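Local coordinates for blood group a-and b-cleaving endo-beta-galactosidase (Streptococcus pneumoniae, PDB 2YGL), which probably cleaves blood group A and B antigen glycans as a family 98 endo-beta-galactosidase, with tandem CBM51 modules that probably bind the carbohydrate, at residues A[193-204]-A[210-218]; A[247-258]-A[325-336]. All coordinates share one frame; numbering follows the deposited sequence.

Contact 1: A[193-204]-A[210-218]; sequences SDLEWVDATHGD and TVQKDKPFT
Lys213 reaches across to the chain at Ser193–Trp197 with every atom from CB outward. Lys213 CB lies against Ser193 CB at 3.8 Å, and Lys213 CD passes 3.3 Å from Ser193 O. Lys213 CE makes an off-centre, oblique CH-pi contact with the six-membered ring of Trp197, 4.2 Å from its centroid. The chain is extended beyond CG (chi2 to chi4 all near 180°), which carries Lys213 NZ far enough to bond Leu195 O at 3.0 Å from above the carbonyl plane. Lys213 NZ also forms a salt bridge with Glu196 OE2 (3.2 Å), the bent glutamate crossing the lysine at about a right angle, and a water ties NZ to Ser193 O. Beside it, Ser193 OG donates to Asp214 OD1 at 2.6 Å, on its syn side though 27° out of the carboxylate plane. Val211 splits its branches: CG1 touches Trp197 CH2 at the indole rim, while CG2 meets Ala200 CB, which itself covers one face of that indole. Further on, Phe217 turns its edge to a face of His202, ring centroids 4.8 Å apart and planes at 51°. Asp214 has a further partner in Lys241, Trp197 also rests on Leu243 of strand 242-244 and on Ile253 and Tyr255 of strand 251-256, and Phe217, starting helix 217-221, touches Val246. The contact thus joins edge strand 199-200 of one sheet to strand 212-213 of the other in the second module.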
loop_
_atom_site.group_PDB
_atom_site.type_symbol
_atom_site.label_atom_id
_atom_site.label_comp_id
_atom_site.label_asym_id
_atom_site.label_seq_id
_atom_site.Cartn_x
_atom_site.Cartn_y
_atom_site.Cartn_z
ATOM N N SER A 193 5.080 -18.582 16.048
ATOM C CA SER A 193 5.291 -20.003 16.342
ATOM C C SER A 193 6.642 -20.547 15.852
ATOM O O SER A 193 7.014 -21.675 16.176
ATOM C CB SER A 193 4.144 -20.844 15.774
ATOM O OG SER A 193 4.032 -20.675 14.370
ATOM N N ASP A 194 7.368 -19.747 15.074
ATOM C CA ASP A 194 8.725 -20.100 14.661
ATOM C C ASP A 194 9.779 -19.484 15.586
ATOM O O ASP A 194 10.978 -19.612 15.341
ATOM C CB ASP A 194 8.975 -19.682 13.209
ATOM C CG ASP A 194 8.226 -20.545 12.211
ATOM O OD1 ASP A 194 7.782 -21.656 12.582
ATOM O OD2 ASP A 194 8.085 -20.110 11.048
ATOM N N LEU A 195 9.319 -18.834 16.654
ATOM C CA LEU A 195 10.204 -18.159 17.603
ATOM C C LEU A 195 10.135 -18.769 19.003
ATOM O O LEU A 195 9.171 -19.459 19.349
ATOM C CB LEU A 195 9.858 -16.667 17.677
ATOM C CG LEU A 195 9.880 -15.834 16.391
ATOM C CD1 LEU A 195 9.226 -14.480 16.640
ATOM C CD2 LEU A 195 11.296 -15.661 15.864
ATOM N N GLU A 196 11.169 -18.517 19.800
ATOM C CA GLU A 196 11.164 -18.895 21.211
ATOM C C GLU A 196 10.599 -17.752 22.039
ATOM O O GLU A 196 11.078 -16.620 21.950
ATOM C CB GLU A 196 12.580 -19.231 21.700
ATOM C CG GLU A 196 13.192 -20.476 21.069
ATOM C CD GLU A 196 12.442 -21.743 21.425
ATOM O OE1 GLU A 196 12.639 -22.255 22.546
ATOM O OE2 GLU A 196 11.660 -22.234 20.579
ATOM N N TRP A 197 9.573 -18.039 22.834
ATOM C CA TRP A 197 9.074 -17.055 23.788
ATOM C C TRP A 197 9.964 -17.039 25.027
ATOM O O TRP A 197 10.680 -18.004 25.288
ATOM C CB TRP A 197 7.612 -17.327 24.167
ATOM C CG TRP A 197 7.310 -18.736 24.605
ATOM C CD1 TRP A 197 7.823 -19.394 25.693
ATOM C CD2 TRP A 197 6.405 -19.651 23.976
ATOM N NE1 TRP A 197 7.299 -20.662 25.770
ATOM C CE2 TRP A 197 6.428 -20.847 24.729
ATOM C CE3 TRP A 197 5.578 -19.578 22.845
ATOM C CZ2 TRP A 197 5.655 -21.962 24.389
ATOM C CZ3 TRP A 197 4.813 -20.690 22.505
ATOM C CH2 TRP A 197 4.857 -21.865 23.277
ATOM N N VAL A 198 9.933 -15.934 25.767
ATOM C CA VAL A 198 10.595 -15.855 27.069
ATOM C C VAL A 198 9.856 -16.767 28.052
ATOM O O VAL A 198 10.470 -17.587 28.737
ATOM C CB VAL A 198 10.651 -14.398 27.599
ATOM C CG1 VAL A 198 11.148 -14.356 29.043
ATOM C CG2 VAL A 198 11.542 -13.541 26.706
ATOM N N ASP A 199 8.536 -16.608 28.109
ATOM C CA ASP A 199 7.657 -17.511 28.848
ATOM C C ASP A 199 6.225 -17.416 28.335
ATOM O O ASP A 199 5.853 -16.447 27.661
ATOM C CB ASP A 199 7.725 -17.279 30.370
ATOM C CG ASP A 199 7.787 -15.812 30.743
ATOM O OD1 ASP A 199 6.971 -15.020 30.221
ATOM O OD2 ASP A 199 8.656 -15.453 31.568
ATOM N N ALA A 200 5.438 -18.443 28.641
ATOM C CA ALA A 200 4.060 -18.538 28.178
ATOM C C ALA A 200 3.198 -19.247 29.220
ATOM O O ALA A 200 3.336 -20.456 29.435
ATOM C CB ALA A 200 4.001 -19.267 26.841
ATOM N N THR A 201 2.330 -18.485 29.880
ATOM C CA THR A 201 1.400 -19.052 30.854
ATOM C C THR A 201 0.058 -19.341 30.187
ATOM O O THR A 201 -0.241 -18.802 29.117
ATOM C CB THR A 201 1.192 -18.124 32.073
ATOM O OG1 THR A 201 0.697 -16.854 31.632
ATOM C CG2 THR A 201 2.504 -17.930 32.832
ATOM N N HIS A 202 -0.732 -20.205 30.819
ATOM C CA HIS A 202 -2.045 -20.599 30.315
ATOM C C HIS A 202 -3.011 -20.816 31.481
ATOM O O HIS A 202 -2.594 -20.871 32.643
ATOM C CB HIS A 202 -1.941 -21.869 29.459
ATOM C CG HIS A 202 -1.365 -23.041 30.188
ATOM N ND1 HIS A 202 -0.060 -23.453 30.021
ATOM C CD2 HIS A 202 -1.910 -23.879 31.100
ATOM C CE1 HIS A 202 0.171 -24.498 30.797
ATOM N NE2 HIS A 202 -0.935 -24.775 31.463
ATOM N N GLY A 203 -4.295 -20.948 31.164
ATOM C CA GLY A 203 -5.326 -21.113 32.185
ATOM C C GLY A 203 -5.649 -22.545 32.575
ATOM O O GLY A 203 -6.509 -22.769 33.425
ATOM N N ASP A 204 -4.966 -23.510 31.959
ATOM C CA ASP A 204 -5.186 -24.931 32.252
ATOM C C ASP A 204 -4.471 -25.329 33.545
ATOM O O ASP A 204 -3.313 -24.969 33.758
ATOM C CB ASP A 204 -4.711 -25.802 31.084
ATOM C CG ASP A 204 -5.266 -27.215 31.137
ATOM O OD1 ASP A 204 -4.798 -28.022 31.965
ATOM O OD2 ASP A 204 -6.179 -27.520 30.346
ATOM N N THR A 210 1.701 -27.188 27.789
ATOM C CA THR A 210 2.328 -25.958 27.307
ATOM C C THR A 210 1.512 -25.303 26.190
ATOM O O THR A 210 0.767 -25.976 25.469
ATOM C CB THR A 210 3.771 -26.206 26.795
ATOM O OG1 THR A 210 3.759 -27.246 25.812
ATOM C CG2 THR A 210 4.704 -26.609 27.934
ATOM N N VAL A 211 1.652 -23.985 26.070
ATOM C CA VAL A 211 1.121 -23.228 24.937
ATOM C C VAL A 211 1.588 -23.914 23.651
ATOM O O VAL A 211 2.745 -24.320 23.541
ATOM C CB VAL A 211 1.560 -21.735 25.007
ATOM C CG1 VAL A 211 1.286 -20.993 23.699
ATOM C CG2 VAL A 211 0.855 -21.030 26.173
ATOM N N GLN A 212 0.673 -24.075 22.703
ATOM C CA GLN A 212 0.933 -24.883 21.518
ATOM C C GLN A 212 1.278 -24.049 20.291
ATOM O O GLN A 212 0.707 -22.977 20.077
ATOM C CB GLN A 212 -0.258 -25.801 21.225
ATOM C CG GLN A 212 -0.462 -26.912 22.260
ATOM C CD GLN A 212 0.693 -27.905 22.314
ATOM O OE1 GLN A 212 1.453 -27.937 23.282
ATOM N NE2 GLN A 212 0.832 -28.710 21.269
ATOM N N LYS A 213 2.217 -24.557 19.495
ATOM C CA LYS A 213 2.610 -23.917 18.240
ATOM C C LYS A 213 1.933 -24.596 17.052
ATOM O O LYS A 213 2.043 -25.812 16.878
ATOM C CB LYS A 213 4.135 -23.923 18.077
ATOM C CG LYS A 213 4.867 -22.990 19.050
ATOM C CD LYS A 213 6.381 -23.211 19.024
ATOM C CE LYS A 213 7.091 -22.180 19.895
ATOM N NZ LYS A 213 8.575 -22.328 19.886
ATOM N N ASP A 214 1.219 -23.796 16.258
ATOM C CA ASP A 214 0.510 -24.240 15.050
ATOM C C ASP A 214 -0.622 -25.245 15.325
ATOM O O ASP A 214 -1.087 -25.941 14.414
ATOM C CB ASP A 214 1.502 -24.767 13.996
ATOM C CG ASP A 214 2.577 -23.743 13.640
ATOM O OD1 ASP A 214 2.302 -22.529 13.705
ATOM O OD2 ASP A 214 3.701 -24.149 13.297
ATOM N N LYS A 215 -1.067 -25.294 16.582
ATOM C CA LYS A 215 -2.124 -26.203 17.036
ATOM C C LYS A 215 -2.952 -25.524 18.128
ATOM O O LYS A 215 -2.430 -24.675 18.856
ATOM C CB LYS A 215 -1.530 -27.490 17.628
ATOM C CG LYS A 215 -0.499 -28.207 16.778
ATOM C CD LYS A 215 0.290 -29.188 17.618
ATOM C CE LYS A 215 1.559 -29.613 16.909
ATOM N NZ LYS A 215 2.336 -30.579 17.734
ATOM N N PRO A 216 -4.240 -25.904 18.260
ATOM C CA PRO A 216 -4.993 -25.473 19.441
ATOM C C PRO A 216 -4.441 -26.142 20.700
ATOM O O PRO A 216 -3.829 -27.208 20.610
ATOM C CB PRO A 216 -6.423 -25.947 19.149
ATOM C CG PRO A 216 -6.281 -27.010 18.110
ATOM C CD PRO A 216 -5.089 -26.622 17.293
ATOM N N PHE A 217 -4.653 -25.513 21.854
ATOM C CA PHE A 217 -4.039 -25.944 23.109
ATOM C C PHE A 217 -4.333 -27.400 23.503
ATOM O O PHE A 217 -3.405 -28.200 23.659
ATOM C CB PHE A 217 -4.430 -24.991 24.250
ATOM C CG PHE A 217 -3.735 -25.277 25.550
ATOM C CD1 PHE A 217 -4.284 -26.169 26.467
ATOM C CD2 PHE A 217 -2.528 -24.652 25.862
ATOM C CE1 PHE A 217 -3.650 -26.432 27.678
ATOM C CE2 PHE A 217 -1.881 -24.911 27.075
ATOM C CZ PHE A 217 -2.444 -25.802 27.983
ATOM N N THR A 218 -5.612 -27.734 23.672
ATOM C CA THR A 218 -5.991 -29.053 24.191
ATOM C C THR A 218 -5.622 -30.204 23.244
ATOM O O THR A 218 -4.923 -31.124 23.663
ATOM C CB THR A 218 -7.470 -29.098 24.670
ATOM O OG1 THR A 218 -7.612 -28.244 25.810
ATOM C CG2 THR A 218 -7.891 -30.517 25.067
HETATM O O HOH W 1 9.357 -22.367 17.200
HETATM O O HOH W 2 3.530 -22.724 28.086
HETATM O O HOH W 3 -6.328 -29.191 28.251
#

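Contact 2: A[247-258]-A[325-336]; sequences ASNPSSIKYDVS and TQTIELKSYSGK
Tyr333 CG stands beside its backbone N (chi1 -65°), which lays the phenol ring alongside Pro250; Lys254 CG lies opposite its own N (chi1 -179°), which sets the lysine chain beside Glu329 and across Thr327. Pro250 CB sits over the centre of the Tyr333 ring in a CH-pi contact, 3.5 Å from the centroid and 10° off the normal. Pro250 follows a cis peptide bond. The ring has outside partners too: OH bonds Glu289, and Lys287 makes a cation-pi contact. Strands 251-256 and 327-334 run antiparallel, with Ser251–Ser332, Ile253–Leu330 and Tyr255–Ile328 as hydrogen-bonded pairs. On the N-terminal side of Ser251 the regular pairing gives way: Ser332 O accepts from both Ser251 N (3.0 Å) and Ser248 N (3.1 Å), the latter from above the carbonyl plane, and Ser334 N bonds Ser248 O at 2.7 Å. At the far end Val257 N reaches Gln326 O, and Asp256 OD1 takes both Ser258 N and OG, closing an Asx turn. Lys254, Thr327 and Glu329 share one face, Lys254 CG 3.7 Å from Thr327 CG2; a water joins Ser252 OG to Glu329 OE2. On the other face lie Ile253, Tyr255, Ile328 and Leu330; just past the strand, Val257 CG2 meets Ile328 CD1 at 3.9 Å. Ile328 and Val257 touch Phe350, and Leu330 touches Leu345, of strand 343-352. The pair is thus chemically two-sided: a largely apolar face, with Ser251 and Ser332 at one end, turned to the opposing sheet, and a polar, water-bridged face on which Lys254 NZ and Glu329 OE2, 5.0 Å apart, could attract only weakly.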
loop_
_atom_site.group_PDB
_atom_site.type_symbol
_atom_site.label_atom_id
_atom_site.label_comp_id
_atom_site.label_asym_id
_atom_site.label_seq_id
_atom_site.Cartn_x
_atom_site.Cartn_y
_atom_site.Cartn_z
ATOM N N ALA A 247 -7.056 -19.058 27.913
ATOM C CA ALA A 247 -7.181 -17.757 28.566
ATOM C C ALA A 247 -7.232 -17.881 30.087
ATOM O O ALA A 247 -7.704 -18.886 30.623
ATOM C CB ALA A 247 -8.402 -17.021 28.048
ATOM N N SER A 248 -6.730 -16.860 30.775
ATOM C CA SER A 248 -6.718 -16.852 32.234
ATOM C C SER A 248 -7.049 -15.460 32.780
ATOM O O SER A 248 -7.972 -14.810 32.291
ATOM C CB SER A 248 -5.378 -17.373 32.764
ATOM O OG SER A 248 -5.503 -17.794 34.109
ATOM N N ASN A 249 -6.291 -14.996 33.772
ATOM C CA ASN A 249 -6.628 -13.753 34.479
ATOM C C ASN A 249 -5.540 -12.658 34.557
ATOM O O ASN A 249 -5.438 -11.975 35.576
ATOM C CB ASN A 249 -7.123 -14.095 35.890
ATOM C CG ASN A 249 -6.090 -14.868 36.700
ATOM O OD1 ASN A 249 -5.024 -15.231 36.192
ATOM N ND2 ASN A 249 -6.407 -15.128 37.965
ATOM N N PRO A 250 -4.744 -12.462 33.486
ATOM C CA PRO A 250 -4.730 -13.136 32.193
ATOM C C PRO A 250 -3.681 -14.241 32.122
ATOM O O PRO A 250 -2.902 -14.429 33.061
ATOM C CB PRO A 250 -4.328 -12.012 31.243
ATOM C CG PRO A 250 -3.359 -11.192 32.059
ATOM C CD PRO A 250 -3.769 -11.351 33.516
ATOM N N SER A 251 -3.682 -14.975 31.015
ATOM C CA SER A 251 -2.529 -15.773 30.644
ATOM C C SER A 251 -1.740 -14.927 29.651
ATOM O O SER A 251 -2.323 -14.125 28.919
ATOM C CB SER A 251 -2.956 -17.097 30.020
ATOM O OG SER A 251 -3.643 -16.884 28.802
ATOM N N SER A 252 -0.424 -15.102 29.626
ATOM C CA SER A 252 0.432 -14.232 28.823
ATOM C C SER A 252 1.547 -14.987 28.112
ATOM O O SER A 252 2.184 -15.865 28.693
ATOM C CB SER A 252 1.021 -13.124 29.702
ATOM O OG SER A 252 1.775 -12.206 28.930
ATOM N N ILE A 253 1.756 -14.647 26.842
ATOM C CA ILE A 253 2.908 -15.123 26.083
ATOM C C ILE A 253 3.815 -13.915 25.858
ATOM O O ILE A 253 3.372 -12.890 25.325
ATOM C CB ILE A 253 2.507 -15.762 24.728
ATOM C CG1 ILE A 253 1.334 -16.737 24.904
ATOM C CG2 ILE A 253 3.709 -16.465 24.089
ATOM C CD1 ILE A 253 0.610 -17.085 23.606
ATOM N N LYS A 254 5.072 -14.039 26.275
ATOM C CA LYS A 254 6.013 -12.921 26.256
ATOM C C LYS A 254 7.173 -13.154 25.291
ATOM O O LYS A 254 7.802 -14.214 25.304
ATOM C CB LYS A 254 6.545 -12.644 27.669
ATOM C CG LYS A 254 7.514 -11.469 27.765
ATOM C CD LYS A 254 7.633 -10.936 29.190
ATOM C CE LYS A 254 8.692 -11.669 29.992
ATOM N NZ LYS A 254 8.856 -11.049 31.340
ATOM N N TYR A 255 7.449 -12.148 24.466
ATOM C CA TYR A 255 8.574 -12.188 23.539
ATOM C C TYR A 255 9.553 -11.054 23.805
ATOM O O TYR A 255 9.152 -9.910 24.029
ATOM C CB TYR A 255 8.087 -12.129 22.087
ATOM C CG TYR A 255 7.291 -13.342 21.676
ATOM C CD1 TYR A 255 7.924 -14.484 21.183
ATOM C CD2 TYR A 255 5.903 -13.355 21.792
ATOM C CE1 TYR A 255 7.191 -15.606 20.810
ATOM C CE2 TYR A 255 5.164 -14.469 21.425
ATOM C CZ TYR A 255 5.809 -15.590 20.935
ATOM O OH TYR A 255 5.066 -16.691 20.572
ATOM N N ASP A 256 10.839 -11.392 23.796
ATOM C CA ASP A 256 11.904 -10.398 23.851
ATOM C C ASP A 256 12.252 -10.010 22.420
ATOM O O ASP A 256 12.867 -10.790 21.687
ATOM C CB ASP A 256 13.123 -10.967 24.586
ATOM C CG ASP A 256 14.297 -9.990 24.650
ATOM O OD1 ASP A 256 14.135 -8.800 24.313
ATOM O OD2 ASP A 256 15.393 -10.425 25.046
ATOM N N VAL A 257 11.836 -8.809 22.025
ATOM C CA VAL A 257 12.073 -8.312 20.666
ATOM C C VAL A 257 13.149 -7.219 20.614
ATOM O O VAL A 257 13.260 -6.494 19.624
ATOM C CB VAL A 257 10.761 -7.824 19.978
ATOM C CG1 VAL A 257 9.808 -8.991 19.751
ATOM C CG2 VAL A 257 10.088 -6.705 20.782
ATOM N N SER A 258 13.944 -7.125 21.678
ATOM C CA SER A 258 14.999 -6.114 21.796
ATOM C C SER A 258 16.057 -6.230 20.699
ATOM O O SER A 258 16.649 -5.229 20.296
ATOM C CB SER A 258 15.671 -6.204 23.166
ATOM O OG SER A 258 16.314 -7.456 23.337
ATOM N N THR A 325 10.872 -1.006 20.850
ATOM C CA THR A 325 10.155 -1.890 21.781
ATOM C C THR A 325 11.059 -3.041 22.231
ATOM O O THR A 325 11.718 -3.682 21.408
ATOM C CB THR A 325 8.841 -2.441 21.160
ATOM O OG1 THR A 325 7.930 -1.360 20.918
ATOM C CG2 THR A 325 8.165 -3.451 22.082
ATOM N N GLN A 326 11.085 -3.285 23.540
ATOM C CA GLN A 326 11.924 -4.330 24.129
ATOM C C GLN A 326 11.154 -5.631 24.329
ATOM O O GLN A 326 11.691 -6.724 24.115
ATOM C CB GLN A 326 12.506 -3.867 25.475
ATOM C CG GLN A 326 13.330 -2.576 25.407
ATOM C CD GLN A 326 14.481 -2.669 24.420
ATOM O OE1 GLN A 326 14.429 -2.093 23.334
ATOM N NE2 GLN A 326 15.517 -3.409 24.786
ATOM N N THR A 327 9.895 -5.496 24.743
ATOM C CA THR A 327 9.070 -6.623 25.150
ATOM C C THR A 327 7.672 -6.524 24.542
ATOM O O THR A 327 7.040 -5.464 24.578
ATOM C CB THR A 327 8.969 -6.690 26.693
ATOM O OG1 THR A 327 10.283 -6.815 27.251
ATOM C CG2 THR A 327 8.122 -7.873 27.149
ATOM N N ILE A 328 7.205 -7.629 23.969
ATOM C CA ILE A 328 5.820 -7.738 23.520
ATOM C C ILE A 328 5.134 -8.868 24.283
ATOM O O ILE A 328 5.645 -9.986 24.336
ATOM C CB ILE A 328 5.705 -7.943 21.982
ATOM C CG1 ILE A 328 6.176 -6.684 21.238
ATOM C CG2 ILE A 328 4.260 -8.300 21.580
ATOM C CD1 ILE A 328 6.377 -6.868 19.743
ATOM N N GLU A 329 3.989 -8.555 24.886
ATOM C CA GLU A 329 3.170 -9.541 25.586
ATOM C C GLU A 329 1.794 -9.677 24.939
ATOM O O GLU A 329 1.166 -8.682 24.563
ATOM C CB GLU A 329 3.013 -9.168 27.062
ATOM C CG GLU A 329 4.265 -9.376 27.901
ATOM C CD GLU A 329 4.194 -8.671 29.243
ATOM O OE1 GLU A 329 4.016 -7.435 29.268
ATOM O OE2 GLU A 329 4.325 -9.354 30.278
ATOM N N LEU A 330 1.339 -10.922 24.816
ATOM C CA LEU A 330 0.019 -11.229 24.275
ATOM C C LEU A 330 -0.846 -11.795 25.396
ATOM O O LEU A 330 -0.595 -12.899 25.882
ATOM C CB LEU A 330 0.136 -12.224 23.116
ATOM C CG LEU A 330 1.154 -11.897 22.016
ATOM C CD1 LEU A 330 1.225 -13.036 21.019
ATOM C CD2 LEU A 330 0.832 -10.576 21.305
ATOM N N LYS A 331 -1.854 -11.030 25.804
ATOM C CA LYS A 331 -2.605 -11.331 27.030
ATOM C C LYS A 331 -4.045 -11.747 26.749
ATOM O O LYS A 331 -4.782 -11.043 26.055
ATOM C CB LYS A 331 -2.564 -10.141 27.995
ATOM C CG LYS A 331 -1.157 -9.704 28.384
ATOM C CD LYS A 331 -1.186 -8.702 29.521
ATOM C CE LYS A 331 0.223 -8.302 29.927
ATOM N NZ LYS A 331 0.212 -7.319 31.043
ATOM N N SER A 332 -4.430 -12.895 27.304
ATOM C CA SER A 332 -5.747 -13.483 27.072
ATOM C C SER A 332 -6.540 -13.584 28.369
ATOM O O SER A 332 -6.091 -14.205 29.336
ATOM C CB SER A 332 -5.610 -14.869 26.433
ATOM O OG SER A 332 -4.811 -14.812 25.268
ATOM N N TYR A 333 -7.722 -12.974 28.369
ATOM C CA TYR A 333 -8.560 -12.887 29.559
ATOM C C TYR A 333 -9.802 -13.763 29.439
ATOM O O TYR A 333 -10.622 -13.591 28.533
ATOM C CB TYR A 333 -8.964 -11.436 29.828
ATOM C CG TYR A 333 -7.814 -10.513 30.173
ATOM C CD1 TYR A 333 -6.985 -9.992 29.175
ATOM C CD2 TYR A 333 -7.569 -10.140 31.496
ATOM C CE1 TYR A 333 -5.935 -9.133 29.485
ATOM C CE2 TYR A 333 -6.521 -9.280 31.819
ATOM C CZ TYR A 333 -5.708 -8.780 30.806
ATOM O OH TYR A 333 -4.671 -7.933 31.115
ATOM N N SER A 334 -9.922 -14.702 30.372
ATOM C CA SER A 334 -11.013 -15.669 30.394
ATOM C C SER A 334 -12.355 -15.035 30.761
ATOM O O SER A 334 -12.409 -14.073 31.531
ATOM C CB SER A 334 -10.674 -16.789 31.381
ATOM O OG SER A 334 -11.668 -17.792 31.379
ATOM N N GLY A 335 -13.431 -15.581 30.197
ATOM C CA GLY A 335 -14.799 -15.177 30.542
ATOM C C GLY A 335 -15.230 -15.703 31.903
ATOM O O GLY A 335 -16.150 -15.168 32.521
ATOM N N LYS A 336 -14.572 -16.777 32.345
ATOM C CA LYS A 336 -14.671 -17.312 33.716
ATOM C C LYS A 336 -15.944 -18.096 34.070
ATOM O O LYS A 336 -15.996 -18.752 35.113
ATOM C CB LYS A 336 -14.400 -16.216 34.759
ATOM C CG LYS A 336 -12.964 -15.712 34.755
ATOM C CD LYS A 336 -12.827 -14.431 35.551
ATOM C CE LYS A 336 -11.422 -13.864 35.429
ATOM N NZ LYS A 336 -11.309 -12.539 36.096
HETATM O O HOH W 4 4.069 -11.957 30.355
#

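How the contacts relate
Contact 1 closes before contact 2 opens along the chain, and their centres lie 11 Å apart within the same NPCBM/NEW2 domain, the second of the tandem modules. They meet in one five-stranded antiparallel sheet: strand 199-200 of contact 1 is an outermost strand and borders strand 251-256, which in turn pairs with 327-334. Probable hydrogen bonds from Val198 N to Lys254 O and from Thr201 N to Ser252 O stitch the two together. Strand 212-213 of contact 1 belongs instead to the other sheet, through strand 242-244. Together the contacts tie strand 199-200 and the loops around it to the core of this module, which is probably a carbohydrate-binding one.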